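Local coordinates for protein putative leucoanthocyanidin reductase 1 (Vitis vinifera, PDB 3I6I) that catalyses the NADPH-dependent reduction of leucoanthocyanidins, a step of flavonoid metabolism, at residues K203-T208 with Y299-F304; V196-D200 with S303-V307; V191-F195 with I276-Q282. All coordinates share one frame; numbering follows the deposited sequence. Where two conformers were deposited one is given.

Interaction 1: K203-T208 with Y299-F304; sequences KFTMKT and YPEDSF
Lys203 and Lys207, one turn apart on helix 198-208, converge on Asp302 of the loop 299-304 in a salt-bridge network laid beside three aromatic rings, in this Rossmann-type NmrA-like fold. Lys203 can be followed outward. Its CB and CG lead into an extended chain, CG anti to the backbone N (chi1 176°), that carries CE to 3.6 Å from Asp302 OD1. NZ then meets the same OD1 at 2.9 Å on the syn side, 23° out of the carboxylate plane, and also donates to a water that bridges to Ser303 O. Lys207 sends its CD over the middle of the Tyr299 ring, 3.9 Å from the centroid, in a CH-pi contact. Its far end was modelled in two conformers; in the one given, NZ makes a long salt bridge to Asp302 OD2, 3.7 Å away. The hydroxyl of Tyr299 has its own partner, Asp211. Beside the charges, Phe204 and Phe304 form an offset (parallel-displaced) pair, their planes only 2° apart but strongly displaced, with little of one ring over the other: each CE2 lies over the outer part of the other ring's face, Phe204 CE2 3.3 Å from Phe304 CE2.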
loop_
_atom_site.group_PDB
_atom_site.type_symbol
_atom_site.label_atom_id
_atom_site.label_comp_id
_atom_site.label_asym_id
_atom_site.label_seq_id
_atom_site.Cartn_x
_atom_site.Cartn_y
_atom_site.Cartn_z
ATOM N N LYS A 203 5.695 -9.017 -2.806
ATOM C CA LYS A 203 6.990 -9.627 -3.027
ATOM C C LYS A 203 8.105 -8.642 -2.730
ATOM O O LYS A 203 9.067 -8.944 -1.980
ATOM C CB LYS A 203 7.070 -10.079 -4.478
ATOM C CG LYS A 203 8.404 -10.670 -4.904
ATOM C CD LYS A 203 8.313 -11.058 -6.405
ATOM C CE LYS A 203 9.691 -11.070 -7.067
ATOM N NZ LYS A 203 9.581 -11.485 -8.529
ATOM N N PHE A 204 7.987 -7.456 -3.309
ATOM C CA PHE A 204 9.062 -6.490 -3.197
ATOM C C PHE A 204 9.086 -5.842 -1.822
ATOM O O PHE A 204 10.152 -5.639 -1.306
ATOM C CB PHE A 204 9.070 -5.498 -4.348
ATOM C CG PHE A 204 9.455 -6.136 -5.653
ATOM C CD1 PHE A 204 10.761 -6.532 -5.875
ATOM C CD2 PHE A 204 8.517 -6.367 -6.648
ATOM C CE1 PHE A 204 11.124 -7.140 -7.050
ATOM C CE2 PHE A 204 8.888 -6.968 -7.849
ATOM C CZ PHE A 204 10.178 -7.359 -8.055
ATOM N N THR A 205 7.925 -5.609 -1.203
ATOM C CA THR A 205 7.920 -5.198 0.185
ATOM C C THR A 205 8.726 -6.126 1.095
ATOM O O THR A 205 9.539 -5.663 1.939
ATOM C CB THR A 205 6.479 -5.066 0.723
ATOM O OG1 THR A 205 5.823 -3.980 0.079
ATOM C CG2 THR A 205 6.472 -4.831 2.277
ATOM N N MET A 206 8.507 -7.433 0.972
ATOM C CA MET A 206 9.142 -8.337 1.885
ATOM C C MET A 206 10.650 -8.384 1.641
ATOM O O MET A 206 11.393 -8.646 2.579
ATOM C CB MET A 206 8.456 -9.716 1.894
ATOM C CG MET A 206 7.061 -9.645 2.572
ATOM S SD MET A 206 7.024 -8.717 4.176
ATOM C CE MET A 206 8.226 -9.639 5.077
ATOM N N LYS A 207 11.130 -8.124 0.418
ATOM C CA LYS A 207 12.587 -8.089 0.152
ATOM C C LYS A 207 13.259 -6.954 0.902
ATOM O O LYS A 207 14.429 -7.053 1.292
ATOM C CB LYS A 207 12.890 -7.862 -1.347
ATOM C CG LYS A 207 12.339 -8.910 -2.286
ATOM C CD LYS A 207 12.882 -8.716 -3.710
ATOM C CE LYS A 207 12.422 -9.820 -4.657
ATOM N NZ LYS A 207 13.086 -11.146 -4.444
ATOM N N THR A 208 12.526 -5.860 1.095
ATOM C CA THR A 208 13.088 -4.654 1.709
ATOM C C THR A 208 13.371 -4.766 3.204
ATOM O O THR A 208 14.184 -3.978 3.719
ATOM C CB THR A 208 12.192 -3.393 1.495
ATOM O OG1 THR A 208 11.041 -3.421 2.377
ATOM C CG2 THR A 208 11.827 -3.186 -0.005
ATOM N N TYR A 299 16.555 -4.159 -7.184
ATOM C CA TYR A 299 16.381 -5.582 -7.487
ATOM C C TYR A 299 16.396 -5.754 -9.000
ATOM O O TYR A 299 15.375 -5.963 -9.637
ATOM C CB TYR A 299 15.088 -6.090 -6.838
ATOM C CG TYR A 299 15.082 -5.807 -5.347
ATOM C CD1 TYR A 299 16.058 -6.381 -4.507
ATOM C CD2 TYR A 299 14.139 -4.992 -4.782
ATOM C CE1 TYR A 299 16.076 -6.113 -3.162
ATOM C CE2 TYR A 299 14.148 -4.706 -3.448
ATOM C CZ TYR A 299 15.118 -5.264 -2.636
ATOM O OH TYR A 299 15.104 -4.946 -1.319
ATOM N N PRO A 300 17.569 -5.558 -9.601
ATOM C CA PRO A 300 17.645 -5.613 -11.069
ATOM C C PRO A 300 17.377 -7.010 -11.628
ATOM O O PRO A 300 17.603 -8.021 -10.955
ATOM C CB PRO A 300 19.106 -5.217 -11.372
ATOM C CG PRO A 300 19.863 -5.471 -10.049
ATOM C CD PRO A 300 18.844 -5.173 -8.979
ATOM N N GLU A 301 16.906 -7.046 -12.869
ATOM C CA GLU A 301 16.627 -8.316 -13.561
ATOM C C GLU A 301 15.584 -9.184 -12.810
ATOM O O GLU A 301 15.701 -10.430 -12.708
ATOM C CB GLU A 301 17.907 -9.087 -13.844
ATOM C CG GLU A 301 18.727 -8.445 -14.952
ATOM C CD GLU A 301 20.021 -9.166 -15.214
ATOM O OE1 GLU A 301 20.158 -10.332 -14.787
ATOM O OE2 GLU A 301 20.909 -8.562 -15.846
ATOM N N ASP A 302 14.598 -8.493 -12.261
ATOM C CA ASP A 302 13.511 -9.116 -11.505
ATOM C C ASP A 302 12.232 -8.383 -11.899
ATOM O O ASP A 302 11.761 -7.460 -11.221
ATOM C CB ASP A 302 13.812 -9.026 -10.014
ATOM C CG ASP A 302 13.016 -10.034 -9.198
ATOM O OD1 ASP A 302 12.030 -10.572 -9.745
ATOM O OD2 ASP A 302 13.349 -10.260 -8.003
ATOM N N SER A 303 11.700 -8.794 -13.037
ATOM C CA SER A 303 10.626 -8.070 -13.717
ATOM C C SER A 303 9.327 -7.978 -12.923
ATOM O O SER A 303 8.915 -8.932 -12.286
ATOM C CB SER A 303 10.299 -8.760 -15.059
ATOM O OG SER A 303 11.369 -8.628 -15.968
ATOM N N PHE A 304 8.700 -6.813 -13.017
ATOM C CA PHE A 304 7.370 -6.570 -12.484
ATOM C C PHE A 304 6.367 -7.130 -13.461
ATOM O O PHE A 304 6.554 -7.021 -14.670
ATOM C CB PHE A 304 7.114 -5.065 -12.361
ATOM C CG PHE A 304 7.574 -4.486 -11.060
ATOM C CD1 PHE A 304 6.675 -3.902 -10.204
ATOM C CD2 PHE A 304 8.911 -4.596 -10.670
ATOM C CE1 PHE A 304 7.082 -3.385 -8.974
ATOM C CE2 PHE A 304 9.339 -4.103 -9.443
ATOM C CZ PHE A 304 8.434 -3.496 -8.597
HETATM O O HOH W 1 7.412 -9.964 -10.202
HETATM O O HOH W 2 12.709 -12.756 -6.935
#

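Interaction 2: V196-D200 with S303-V307; sequences VAGTD and SFRTV
Ala197 and Arg305 bring their CA atoms to 6.3 Å, and Asp200 and Phe304 theirs to 6.6 Å, where the first turn of helix 198-208, with Ala197 at its N-cap position, runs beside the loop that leads into helix 307-315. Asp200 does most of the polar work. Its OD2 accepts the backbone N of Arg305 at 2.7 Å through the syn lone pair, the N-H...O angle being 144°, short of straight. A water donates to the same OD2 and to Arg305 O while accepting from Ala197 N, 2.8 Å away, so a single molecule ties the helix start to both the side chain and the loop backbone.

The Arg305 side chain runs along the outside of this. Its CD packs on Ala197 CB at 3.9 Å, and a turn at chi3 (73°) brings the guanidinium round to Thr199. There NH1 donates to Thr199 OG1 at 3.1 Å, nearly straight at 163° and close to the guanidinium plane; NH2 has a long, weak ion pair with Glu313 of helix 307-315. A leucine in its place would probably leave Thr199 OG1 without this donor and Glu313 without its distant positive partner.

Val196 CG1 touches the edge of the Phe304 ring, 3.8 Å from CE1. Val196 ends strand 193-196, paired through its backbone with Ser161 and Ala163, and its side chain lies near those of Asn160 and Ile162, which bind NADP(+).

With Arg305 N and the shared water both donating to OD2, the buried Asp200 carboxylate is likely to be favoured as the anion; it holds the loop through a backbone N-H and water, with the guanidinium of Arg305 not in contact with it.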
loop_
_atom_site.group_PDB
_atom_site.type_symbol
_atom_site.label_atom_id
_atom_site.label_comp_id
_atom_site.label_asym_id
_atom_site.label_seq_id
_atom_site.Cartn_x
_atom_site.Cartn_y
_atom_site.Cartn_z
ATOM N N VAL A 196 1.053 -1.180 -10.044
ATOM C CA VAL A 196 1.809 -2.320 -9.543
ATOM C C VAL A 196 0.858 -3.431 -9.153
ATOM O O VAL A 196 -0.146 -3.219 -8.413
ATOM C CB VAL A 196 2.626 -1.903 -8.314
ATOM C CG1 VAL A 196 3.510 -3.077 -7.836
ATOM C CG2 VAL A 196 3.469 -0.663 -8.618
ATOM N N ALA A 197 1.139 -4.638 -9.634
ATOM C CA ALA A 197 0.376 -5.787 -9.187
ATOM C C ALA A 197 0.431 -5.978 -7.676
ATOM O O ALA A 197 1.474 -5.863 -7.066
ATOM C CB ALA A 197 0.857 -7.091 -9.875
ATOM N N GLY A 198 -0.711 -6.310 -7.082
ATOM C CA GLY A 198 -0.744 -6.750 -5.690
ATOM C C GLY A 198 0.367 -7.718 -5.285
ATOM O O GLY A 198 1.017 -7.554 -4.239
ATOM N N THR A 199 0.569 -8.756 -6.078
ATOM C CA THR A 199 1.572 -9.768 -5.774
ATOM C C THR A 199 2.974 -9.165 -5.763
ATOM O O THR A 199 3.825 -9.624 -4.996
ATOM C CB THR A 199 1.506 -11.004 -6.730
ATOM O OG1 THR A 199 1.676 -10.590 -8.092
ATOM C CG2 THR A 199 0.166 -11.745 -6.606
ATOM N N ASP A 200 3.220 -8.172 -6.620
ATOM C CA ASP A 200 4.509 -7.451 -6.638
ATOM C C ASP A 200 4.641 -6.493 -5.444
ATOM O O ASP A 200 5.709 -6.320 -4.910
ATOM C CB ASP A 200 4.715 -6.678 -7.953
ATOM C CG ASP A 200 5.126 -7.579 -9.105
ATOM O OD1 ASP A 200 5.673 -8.677 -8.853
ATOM O OD2 ASP A 200 4.901 -7.185 -10.276
ATOM N N SER A 303 11.700 -8.794 -13.037
ATOM C CA SER A 303 10.626 -8.070 -13.717
ATOM C C SER A 303 9.327 -7.978 -12.923
ATOM O O SER A 303 8.915 -8.932 -12.286
ATOM C CB SER A 303 10.299 -8.760 -15.059
ATOM O OG SER A 303 11.369 -8.628 -15.968
ATOM N N PHE A 304 8.700 -6.813 -13.017
ATOM C CA PHE A 304 7.370 -6.570 -12.484
ATOM C C PHE A 304 6.367 -7.130 -13.461
ATOM O O PHE A 304 6.554 -7.021 -14.670
ATOM C CB PHE A 304 7.114 -5.065 -12.361
ATOM C CG PHE A 304 7.574 -4.486 -11.060
ATOM C CD1 PHE A 304 6.675 -3.902 -10.204
ATOM C CD2 PHE A 304 8.911 -4.596 -10.670
ATOM C CE1 PHE A 304 7.082 -3.385 -8.974
ATOM C CE2 PHE A 304 9.339 -4.103 -9.443
ATOM C CZ PHE A 304 8.434 -3.496 -8.597
ATOM N N ARG A 305 5.279 -7.698 -12.942
ATOM C CA ARG A 305 4.121 -8.032 -13.780
ATOM C C ARG A 305 3.610 -6.763 -14.490
ATOM O O ARG A 305 3.471 -5.702 -13.881
ATOM C CB ARG A 305 3.006 -8.595 -12.876
ATOM C CG ARG A 305 3.384 -9.918 -12.236
ATOM C CD ARG A 305 2.282 -10.438 -11.354
ATOM N NE ARG A 305 1.168 -10.935 -12.157
ATOM C CZ ARG A 305 -0.037 -11.230 -11.679
ATOM N NH1 ARG A 305 -0.326 -11.096 -10.378
ATOM N NH2 ARG A 305 -0.965 -11.657 -12.515
ATOM N N THR A 306 3.333 -6.870 -15.782
ATOM C CA THR A 306 2.810 -5.760 -16.519
ATOM C C THR A 306 1.294 -5.624 -16.283
ATOM O O THR A 306 0.582 -6.591 -15.912
ATOM C CB THR A 306 3.067 -5.952 -18.020
ATOM O OG1 THR A 306 2.202 -6.979 -18.525
ATOM C CG2 THR A 306 4.521 -6.356 -18.270
ATOM N N VAL A 307 0.800 -4.450 -16.621
ATOM C CA VAL A 307 -0.638 -4.136 -16.529
ATOM C C VAL A 307 -1.446 -5.006 -17.473
ATOM O O VAL A 307 -2.523 -5.518 -17.124
ATOM C CB VAL A 307 -0.906 -2.656 -16.806
ATOM C CG1 VAL A 307 -2.429 -2.372 -16.793
ATOM C CG2 VAL A 307 -0.164 -1.744 -15.815
HETATM O O HOH W 3 3.416 -5.096 -11.168
HETATM O O HOH W 1 7.412 -9.964 -10.202
#

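Interaction 3: V191-F195 with I276-Q282; sequences VKAYF and IFIKGCQ
Val191 lays its two methyl branches over the carbonyls at the end of helix 266-277. CG1, anti to the backbone N (chi1 178°), comes 3.2 Å from Ile276 O, while CG2 reaches Phe277 O at the same 3.2 Å. CG1 also rests on the bare backbone of Gly280, 3.6 Å from its CA. Gly280 is where the chain leaves helical geometry with a positive phi of 73°, a conformation that favours glycine.

Two residues on from Val191, the methyl of Ala193 packs against the helix: its CB lies 3.7 Å from Ile276 CG2 and 3.8 Å from Phe277 CE1. Phe277 is held from several sides. Ile276 CG2 covers the centre of one face of its ring, Ile230 of helix 230-241 touches it too, and the Phe195 side chain points back at it, Phe195 CZ meeting the ring edge 4.0 Å from Phe277 CZ.

Polar backbone atoms between these groups are served by one water. It donates to Ile276 O and to Lys192 O, the latter at 2.8 Å, and accepts from Gln282 N at 3.1 Å, so 191-195, Ile276 and the chain at Gln282 share a single bridge. Gln282 then extends its side chain along Ala193 toward Tyr194, while its backbone O faces the edge of the Tyr194 ring. Asn160, a residue that binds NADP(+), packs against the side chains of both Gln282 and Tyr194.

Strand 193-196 is the middle strand of a small mixed sheet, between 161-162 and 227-228. The contact is thus a helix end packed against the central strand of that sheet, next to Asn160 of the cofactor site, with the Gln282 side chain about 7 Å from the bound NADPH of this Rossmann-type reductase.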
loop_
_atom_site.group_PDB
_atom_site.type_symbol
_atom_site.label_atom_id
_atom_site.label_comp_id
_atom_site.label_asym_id
_atom_site.label_seq_id
_atom_site.Cartn_x
_atom_site.Cartn_y
_atom_site.Cartn_z
ATOM N N VAL A 191 -1.554 12.469 -17.604
ATOM C CA VAL A 191 -0.756 12.515 -16.366
ATOM C C VAL A 191 -0.399 11.078 -15.983
ATOM O O VAL A 191 -1.261 10.208 -15.795
ATOM C CB VAL A 191 -1.452 13.248 -15.243
ATOM C CG1 VAL A 191 -0.572 13.221 -13.945
ATOM C CG2 VAL A 191 -1.745 14.674 -15.642
ATOM N N LYS A 192 0.906 10.824 -15.909
ATOM C CA LYS A 192 1.429 9.508 -15.580
ATOM C C LYS A 192 1.249 9.049 -14.124
ATOM O O LYS A 192 1.299 9.856 -13.209
ATOM C CB LYS A 192 2.932 9.477 -15.888
ATOM C CG LYS A 192 3.266 9.608 -17.385
ATOM C CD LYS A 192 3.019 8.363 -18.160
ATOM C CE LYS A 192 3.658 8.390 -19.552
ATOM N NZ LYS A 192 3.568 7.054 -20.250
ATOM N N ALA A 193 1.017 7.753 -13.951
ATOM C CA ALA A 193 1.013 7.106 -12.631
ATOM C C ALA A 193 1.724 5.771 -12.776
ATOM O O ALA A 193 1.916 5.294 -13.894
ATOM C CB ALA A 193 -0.402 6.917 -12.134
ATOM N N TYR A 194 2.150 5.171 -11.661
ATOM C CA TYR A 194 2.731 3.836 -11.666
ATOM C C TYR A 194 1.750 2.832 -11.106
ATOM O O TYR A 194 1.210 3.008 -10.034
ATOM C CB TYR A 194 4.026 3.782 -10.844
ATOM C CG TYR A 194 5.170 4.572 -11.429
ATOM C CD1 TYR A 194 5.447 5.857 -10.992
ATOM C CD2 TYR A 194 5.972 4.028 -12.423
ATOM C CE1 TYR A 194 6.500 6.586 -11.539
ATOM C CE2 TYR A 194 7.033 4.726 -12.937
ATOM C CZ TYR A 194 7.281 6.005 -12.505
ATOM O OH TYR A 194 8.332 6.636 -13.104
ATOM N N PHE A 195 1.525 1.768 -11.853
ATOM C CA PHE A 195 0.595 0.690 -11.464
ATOM C C PHE A 195 1.362 -0.582 -11.180
ATOM O O PHE A 195 2.239 -1.000 -11.947
ATOM C CB PHE A 195 -0.440 0.447 -12.575
ATOM C CG PHE A 195 -1.252 1.653 -12.896
ATOM C CD1 PHE A 195 -2.412 1.930 -12.205
ATOM C CD2 PHE A 195 -0.809 2.578 -13.845
ATOM C CE1 PHE A 195 -3.162 3.059 -12.484
ATOM C CE2 PHE A 195 -1.551 3.724 -14.125
ATOM C CZ PHE A 195 -2.750 3.959 -13.443
ATOM N N ILE A 276 -3.090 12.382 -7.948
ATOM C CA ILE A 276 -2.405 11.536 -8.923
ATOM C C ILE A 276 -2.592 12.032 -10.326
ATOM O O ILE A 276 -1.592 12.266 -11.020
ATOM C CB ILE A 276 -2.832 10.089 -8.839
ATOM C CG1 ILE A 276 -2.600 9.473 -7.455
ATOM C CG2 ILE A 276 -2.241 9.250 -10.006
ATOM C CD1 ILE A 276 -3.408 8.168 -7.236
ATOM N N PHE A 277 -3.856 12.168 -10.747
ATOM C CA PHE A 277 -4.182 12.317 -12.172
ATOM C C PHE A 277 -4.344 13.747 -12.657
ATOM O O PHE A 277 -4.339 13.996 -13.874
ATOM C CB PHE A 277 -5.366 11.451 -12.534
ATOM C CG PHE A 277 -5.082 9.985 -12.393
ATOM C CD1 PHE A 277 -4.210 9.340 -13.267
ATOM C CD2 PHE A 277 -5.598 9.257 -11.362
ATOM C CE1 PHE A 277 -3.912 8.013 -13.108
ATOM C CE2 PHE A 277 -5.288 7.922 -11.186
ATOM C CZ PHE A 277 -4.466 7.283 -12.085
ATOM N N ILE A 278 -4.497 14.676 -11.731
ATOM C CA ILE A 278 -4.448 16.101 -12.052
ATOM C C ILE A 278 -3.080 16.696 -11.721
ATOM O O ILE A 278 -2.487 17.374 -12.552
ATOM C CB ILE A 278 -5.602 16.903 -11.390
ATOM C CG1 ILE A 278 -6.966 16.352 -11.832
ATOM C CG2 ILE A 278 -5.477 18.422 -11.623
ATOM C CD1 ILE A 278 -7.289 16.304 -13.333
ATOM N N LYS A 279 -2.562 16.444 -10.519
ATOM C CA LYS A 279 -1.371 17.145 -10.065
ATOM C C LYS A 279 -0.055 16.364 -10.267
ATOM O O LYS A 279 0.991 16.928 -10.074
ATOM C CB LYS A 279 -1.516 17.564 -8.599
ATOM C CG LYS A 279 -2.750 18.446 -8.383
ATOM C CD LYS A 279 -2.631 19.374 -7.236
ATOM C CE LYS A 279 -2.741 18.606 -5.967
ATOM N NZ LYS A 279 -2.504 19.456 -4.766
ATOM N N GLY A 280 -0.120 15.097 -10.664
ATOM C CA GLY A 280 1.080 14.338 -10.987
ATOM C C GLY A 280 1.892 13.951 -9.780
ATOM O O GLY A 280 3.131 13.869 -9.883
ATOM N N CYS A 281 1.223 13.698 -8.635
ATOM C CA CYS A 281 1.957 13.491 -7.349
ATOM C C CYS A 281 2.934 12.290 -7.324
ATOM O O CYS A 281 3.879 12.271 -6.530
ATOM C CB CYS A 281 0.960 13.419 -6.168
ATOM S SG CYS A 281 0.063 11.899 -6.056
ATOM N N GLN A 282 2.708 11.276 -8.150
ATOM C CA GLN A 282 3.560 10.074 -8.153
ATOM C C GLN A 282 4.840 10.277 -8.954
ATOM O O GLN A 282 5.821 9.531 -8.779
ATOM C CB GLN A 282 2.834 8.875 -8.726
ATOM C CG GLN A 282 1.588 8.505 -7.959
ATOM C CD GLN A 282 0.957 7.160 -8.334
ATOM O OE1 GLN A 282 -0.050 6.737 -7.707
ATOM N NE2 GLN A 282 1.503 6.498 -9.304
HETATM O O HOH W 4 0.910 11.066 -10.679
#

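The first segments follow one another along the chain, 191-195, 196-200 and 203-208, as strand 193-196 passes into helix 198-208; their partners come later, in 276-282 and the overlapping 299-304 and 303-307. Interactions 1 and 2 have centres about 10 Å apart, share helix 198-208, Phe304 and one water, and together fasten the loop before helix 307-315 along helix 198-208. Interaction 3 lies about 17 Å from interaction 2 and about 22 Å from interaction 1, centre to centre, yet it touches interaction 2 through Val307 CG2 and Phe195 CB, 3.9 Å apart. The late parts of the chain are thereby packed along one strand-helix unit close to the NADPH site.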